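Local coordinates for protein aspartokinase (Synechocystis, PDB 3L76) that probably phosphorylates the beta-carboxyl group of aspartate with ATP, an early step toward lysine and threonine, and binds both amino acids at its ACT domains, at residues A268-D280 / N310-L323. Residues are numbered along the deposited sequence; the frame is centred on the assembly and turned at random.
Sequences ADQAKVALLRVPD and NSNDIAFTVVKDLL. With SO4 (sulfate ion), chain G.
Strands 271-279 and 311-318 run antiparallel as neighbours in the sheet of an ACT domain, joined by paired backbone bonds at V273 with F316 and L275 with I314. A G1 beta bulge interrupts the pairing where R277 and V278 both face N312. V278 N bonds to N312 O, while R277 N, badly angled toward N312 O, bonds instead to D313 OD1, which accepts it at 2.8 Å, almost in line with its own C-O bond. On the face carrying V273, L275, I314 and F316, helices 284-294 and 323-333 pack. The F316 ring, its CG set between backbone N and carbonyl carbon (chi1 61°), lies alongside V273, and V273 CB sits over its face 3.9 Å from the centroid in a CH-pi contact. V273 CG2 meets L323 CD1 at 3.5 Å, where helix 323-333 begins to pack on the strand. At the other end of the pair from the bulge, T317 OG1 donates to Q270 OE1 at 2.7 Å and accepts a bond from L301 N. K320 N reaches D269 OD1 on its syn side (2.9 Å), 32° out of the carboxylate plane, and K320 NZ donates to both Q270 O and K353 O. Beyond the bulge, a sulfate, probably from the crystallisation liquor, bonds to R277 NH2, S311 OG and N310 N. D280 N bonds to N310 O at 3.1 Å, and D280 OD1 accepts a bond from the amino group of the bound threonine. A water that accepts from N312 ND2 probably bridges to D280 OD1, linking it to the neighbouring strand, and the carboxylate probably balances the positive charge of the ligand's ammonium group.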
loop_
_atom_site.group_PDB
_atom_site.type_symbol
_atom_site.label_atom_id
_atom_site.label_comp_id
_atom_site.label_asym_id
_atom_site.label_seq_id
_atom_site.Cartn_x
_atom_site.Cartn_y
_atom_site.Cartn_z
ATOM N N ALA A 268 16.450 -19.244 -45.593
ATOM C CA ALA A 268 16.198 -19.620 -46.981
ATOM C C ALA A 268 16.892 -20.934 -47.369
ATOM O O ALA A 268 16.571 -21.545 -48.392
ATOM C CB ALA A 268 16.607 -18.489 -47.921
ATOM N N ASP A 269 17.838 -21.366 -46.544
ATOM C CA ASP A 269 18.589 -22.574 -46.823
ATOM C C ASP A 269 17.797 -23.777 -46.313
ATOM O O ASP A 269 18.138 -24.393 -45.300
ATOM C CB ASP A 269 19.970 -22.489 -46.173
ATOM C CG ASP A 269 20.885 -23.615 -46.594
ATOM O OD1 ASP A 269 20.557 -24.336 -47.562
ATOM O OD2 ASP A 269 21.929 -23.773 -45.938
ATOM N N GLN A 270 16.717 -24.081 -47.030
ATOM C CA GLN A 270 15.758 -25.108 -46.629
ATOM C C GLN A 270 15.266 -25.862 -47.863
ATOM O O GLN A 270 15.102 -25.278 -48.929
ATOM C CB GLN A 270 14.555 -24.472 -45.898
ATOM C CG GLN A 270 14.876 -23.849 -44.550
ATOM C CD GLN A 270 14.687 -24.807 -43.373
ATOM O OE1 GLN A 270 13.812 -25.676 -43.395
ATOM N NE2 GLN A 270 15.499 -24.635 -42.330
ATOM N N ALA A 271 15.039 -27.157 -47.702
ATOM C CA ALA A 271 14.436 -27.994 -48.743
ATOM C C ALA A 271 13.671 -29.141 -48.082
ATOM O O ALA A 271 14.132 -29.734 -47.103
ATOM C CB ALA A 271 15.497 -28.534 -49.704
ATOM N N LYS A 272 12.498 -29.444 -48.621
ATOM C CA LYS A 272 11.624 -30.448 -48.026
ATOM C C LYS A 272 11.765 -31.840 -48.665
ATOM O O LYS A 272 11.775 -32.000 -49.899
ATOM C CB LYS A 272 10.158 -29.986 -48.090
ATOM C CG LYS A 272 9.167 -30.951 -47.441
ATOM C CD LYS A 272 7.740 -30.674 -47.869
ATOM C CE LYS A 272 7.507 -31.061 -49.314
ATOM N NZ LYS A 272 6.076 -30.926 -49.738
ATOM N N VAL A 273 11.891 -32.842 -47.804
ATOM C CA VAL A 273 11.623 -34.209 -48.178
ATOM C C VAL A 273 10.398 -34.697 -47.399
ATOM O O VAL A 273 10.317 -34.536 -46.191
ATOM C CB VAL A 273 12.807 -35.141 -47.875
ATOM C CG1 VAL A 273 12.481 -36.528 -48.334
ATOM C CG2 VAL A 273 14.086 -34.646 -48.549
ATOM N N ALA A 274 9.436 -35.291 -48.092
ATOM C CA ALA A 274 8.297 -35.891 -47.412
ATOM C C ALA A 274 8.111 -37.345 -47.854
ATOM O O ALA A 274 8.227 -37.672 -49.041
ATOM C CB ALA A 274 7.021 -35.067 -47.672
ATOM N N LEU A 275 7.866 -38.213 -46.878
ATOM C CA LEU A 275 7.396 -39.569 -47.127
ATOM C C LEU A 275 5.889 -39.611 -46.934
ATOM O O LEU A 275 5.401 -39.399 -45.832
ATOM C CB LEU A 275 8.041 -40.541 -46.151
ATOM C CG LEU A 275 8.948 -41.583 -46.798
ATOM C CD1 LEU A 275 9.391 -42.589 -45.757
ATOM C CD2 LEU A 275 8.229 -42.275 -47.962
ATOM N N LEU A 276 5.160 -39.878 -48.011
ATOM C CA LEU A 276 3.701 -39.880 -47.989
ATOM C C LEU A 276 3.123 -41.271 -47.748
ATOM O O LEU A 276 3.682 -42.272 -48.203
ATOM C CB LEU A 276 3.175 -39.370 -49.328
ATOM C CG LEU A 276 3.657 -38.005 -49.793
ATOM C CD1 LEU A 276 3.187 -37.762 -51.209
ATOM C CD2 LEU A 276 3.169 -36.909 -48.843
ATOM N N ARG A 277 1.997 -41.315 -47.044
ATOM C CA ARG A 277 1.195 -42.530 -46.900
ATOM C C ARG A 277 1.998 -43.718 -46.390
ATOM O O ARG A 277 1.950 -44.812 -46.955
ATOM C CB ARG A 277 0.522 -42.892 -48.225
ATOM C CG ARG A 277 -0.680 -43.803 -48.063
ATOM C CD ARG A 277 -1.517 -43.808 -49.315
ATOM N NE ARG A 277 -2.801 -44.460 -49.108
ATOM C CZ ARG A 277 -3.599 -44.840 -50.095
ATOM N NH1 ARG A 277 -3.244 -44.645 -51.359
ATOM N NH2 ARG A 277 -4.751 -45.416 -49.819
ATOM N N VAL A 278 2.744 -43.488 -45.326
ATOM C CA VAL A 278 3.508 -44.536 -44.679
ATOM C C VAL A 278 2.569 -45.171 -43.636
ATOM O O VAL A 278 1.566 -44.568 -43.261
ATOM C CB VAL A 278 4.799 -43.920 -44.053
ATOM C CG1 VAL A 278 4.554 -43.493 -42.624
ATOM C CG2 VAL A 278 5.953 -44.877 -44.126
ATOM N N PRO A 279 2.866 -46.403 -43.184
ATOM C CA PRO A 279 1.972 -47.042 -42.203
ATOM C C PRO A 279 1.973 -46.332 -40.847
ATOM O O PRO A 279 3.032 -45.933 -40.350
ATOM C CB PRO A 279 2.551 -48.464 -42.058
ATOM C CG PRO A 279 3.359 -48.686 -43.299
ATOM C CD PRO A 279 3.900 -47.331 -43.680
ATOM N N ASP A 280 0.797 -46.183 -40.246
ATOM C CA ASP A 280 0.695 -45.523 -38.945
ATOM C C ASP A 280 0.817 -46.498 -37.790
ATOM O O ASP A 280 -0.174 -46.843 -37.153
ATOM C CB ASP A 280 -0.617 -44.743 -38.823
ATOM C CG ASP A 280 -0.744 -44.022 -37.486
ATOM O OD1 ASP A 280 0.295 -43.761 -36.829
ATOM O OD2 ASP A 280 -1.883 -43.714 -37.089
ATOM N N ASN A 310 -5.434 -45.275 -41.986
ATOM C CA ASN A 310 -4.487 -46.082 -41.225
ATOM C C ASN A 310 -3.031 -45.737 -41.530
ATOM O O ASN A 310 -2.120 -46.539 -41.330
ATOM C CB ASN A 310 -4.766 -47.561 -41.458
ATOM C CG ASN A 310 -6.212 -47.910 -41.204
ATOM O OD1 ASN A 310 -6.675 -47.822 -40.069
ATOM N ND2 ASN A 310 -6.949 -48.277 -42.270
ATOM N N SER A 311 -2.807 -44.526 -42.012
ATOM C CA SER A 311 -1.445 -44.129 -42.330
ATOM C C SER A 311 -1.172 -42.643 -42.046
ATOM O O SER A 311 -2.054 -41.911 -41.616
ATOM C CB SER A 311 -1.131 -44.500 -43.780
ATOM O OG SER A 311 -2.101 -43.972 -44.653
ATOM N N ASN A 312 0.060 -42.208 -42.264
ATOM C CA ASN A 312 0.395 -40.796 -42.086
ATOM C C ASN A 312 1.489 -40.357 -43.051
ATOM O O ASN A 312 2.088 -41.189 -43.717
ATOM C CB ASN A 312 0.844 -40.529 -40.646
ATOM C CG ASN A 312 0.512 -39.125 -40.179
ATOM O OD1 ASN A 312 0.343 -38.212 -40.980
ATOM N ND2 ASN A 312 0.410 -38.953 -38.872
ATOM N N ASP A 313 1.748 -39.051 -43.123
ATOM C CA ASP A 313 2.920 -38.545 -43.837
ATOM C C ASP A 313 4.001 -38.132 -42.826
ATOM O O ASP A 313 3.718 -37.852 -41.658
ATOM C CB ASP A 313 2.556 -37.371 -44.722
ATOM C CG ASP A 313 1.370 -37.649 -45.626
ATOM O OD1 ASP A 313 1.226 -38.780 -46.152
ATOM O OD2 ASP A 313 0.579 -36.705 -45.822
ATOM N N ILE A 314 5.247 -38.122 -43.266
ATOM C CA ILE A 314 6.326 -37.567 -42.472
ATOM C C ILE A 314 7.132 -36.570 -43.313
ATOM O O ILE A 314 7.615 -36.907 -44.394
ATOM C CB ILE A 314 7.235 -38.641 -41.916
ATOM C CG1 ILE A 314 6.429 -39.617 -41.055
ATOM C CG2 ILE A 314 8.358 -38.002 -41.113
ATOM C CD1 ILE A 314 7.248 -40.735 -40.430
ATOM N N ALA A 315 7.253 -35.338 -42.828
ATOM C CA ALA A 315 7.974 -34.315 -43.566
ATOM C C ALA A 315 9.125 -33.810 -42.741
ATOM O O ALA A 315 9.038 -33.750 -41.526
ATOM C CB ALA A 315 7.061 -33.178 -43.971
ATOM N N PHE A 316 10.223 -33.499 -43.411
ATOM C CA PHE A 316 11.366 -32.889 -42.750
ATOM C C PHE A 316 12.075 -31.940 -43.701
ATOM O O PHE A 316 11.843 -31.972 -44.907
ATOM C CB PHE A 316 12.316 -33.935 -42.167
ATOM C CG PHE A 316 12.913 -34.861 -43.183
ATOM C CD1 PHE A 316 14.108 -34.562 -43.790
ATOM C CD2 PHE A 316 12.284 -36.049 -43.510
ATOM C CE1 PHE A 316 14.669 -35.431 -44.717
ATOM C CE2 PHE A 316 12.838 -36.911 -44.441
ATOM C CZ PHE A 316 14.029 -36.599 -45.041
ATOM N N THR A 317 12.891 -31.047 -43.156
ATOM C CA THR A 317 13.687 -30.184 -44.009
ATOM C C THR A 317 15.153 -30.370 -43.745
ATOM O O THR A 317 15.577 -30.857 -42.703
ATOM C CB THR A 317 13.348 -28.677 -43.864
ATOM O OG1 THR A 317 13.737 -28.204 -42.561
ATOM C CG2 THR A 317 11.864 -28.442 -44.119
ATOM N N VAL A 318 15.924 -29.888 -44.693
ATOM C CA VAL A 318 17.322 -30.159 -44.753
ATOM C C VAL A 318 17.905 -28.945 -45.494
ATOM O O VAL A 318 17.174 -28.204 -46.163
ATOM C CB VAL A 318 17.443 -31.501 -45.522
ATOM C CG1 VAL A 318 18.194 -31.406 -46.839
ATOM C CG2 VAL A 318 17.702 -32.714 -44.602
ATOM N N VAL A 319 19.196 -28.704 -45.324
ATOM C CA VAL A 319 19.882 -27.657 -46.070
ATOM C C VAL A 319 19.823 -27.975 -47.573
ATOM O O VAL A 319 19.937 -29.138 -47.958
ATOM C CB VAL A 319 21.336 -27.541 -45.566
ATOM C CG1 VAL A 319 22.271 -27.056 -46.670
ATOM C CG2 VAL A 319 21.378 -26.631 -44.337
ATOM N N LYS A 320 19.633 -26.948 -48.403
ATOM C CA LYS A 320 19.474 -27.110 -49.850
ATOM C C LYS A 320 20.448 -28.098 -50.523
ATOM O O LYS A 320 20.051 -28.912 -51.371
ATOM C CB LYS A 320 19.569 -25.756 -50.565
ATOM C CG LYS A 320 18.295 -24.933 -50.579
ATOM C CD LYS A 320 18.440 -23.703 -51.483
ATOM C CE LYS A 320 17.290 -22.713 -51.270
ATOM N NZ LYS A 320 15.938 -23.340 -51.023
ATOM N N ASP A 321 21.715 -28.016 -50.138
ATOM C CA ASP A 321 22.787 -28.808 -50.728
ATOM C C ASP A 321 22.718 -30.276 -50.334
ATOM O O ASP A 321 23.385 -31.134 -50.933
ATOM C CB ASP A 321 24.147 -28.241 -50.309
ATOM C CG ASP A 321 24.511 -26.980 -51.063
ATOM O OD1 ASP A 321 23.945 -26.748 -52.151
ATOM O OD2 ASP A 321 25.370 -26.224 -50.572
ATOM N N LEU A 322 21.932 -30.551 -49.306
ATOM C CA LEU A 322 21.771 -31.906 -48.803
ATOM C C LEU A 322 20.500 -32.582 -49.316
ATOM O O LEU A 322 20.297 -33.770 -49.094
ATOM C CB LEU A 322 21.769 -31.885 -47.276
ATOM C CG LEU A 322 22.892 -32.698 -46.649
ATOM C CD1 LEU A 322 24.064 -32.780 -47.589
ATOM C CD2 LEU A 322 23.304 -32.052 -45.375
ATOM N N LEU A 323 19.641 -31.819 -49.989
ATOM C CA LEU A 323 18.361 -32.349 -50.464
ATOM C C LEU A 323 18.516 -33.611 -51.316
ATOM O O LEU A 323 17.811 -34.601 -51.123
ATOM C CB LEU A 323 17.620 -31.307 -51.288
ATOM C CG LEU A 323 16.368 -31.908 -51.920
ATOM C CD1 LEU A 323 15.423 -32.333 -50.814
ATOM C CD2 LEU A 323 15.697 -30.932 -52.868
HETATM S S SO4 G . -4.764 -45.673 -46.031
HETATM O O1 SO4 G . -5.249 -44.346 -45.802
HETATM O O2 SO4 G . -3.340 -45.904 -45.935
HETATM O O3 SO4 G . -5.381 -46.467 -44.991
HETATM O O4 SO4 G . -5.068 -45.991 -47.392
HETATM O O HOH W 1 0.579 -40.973 -36.765
#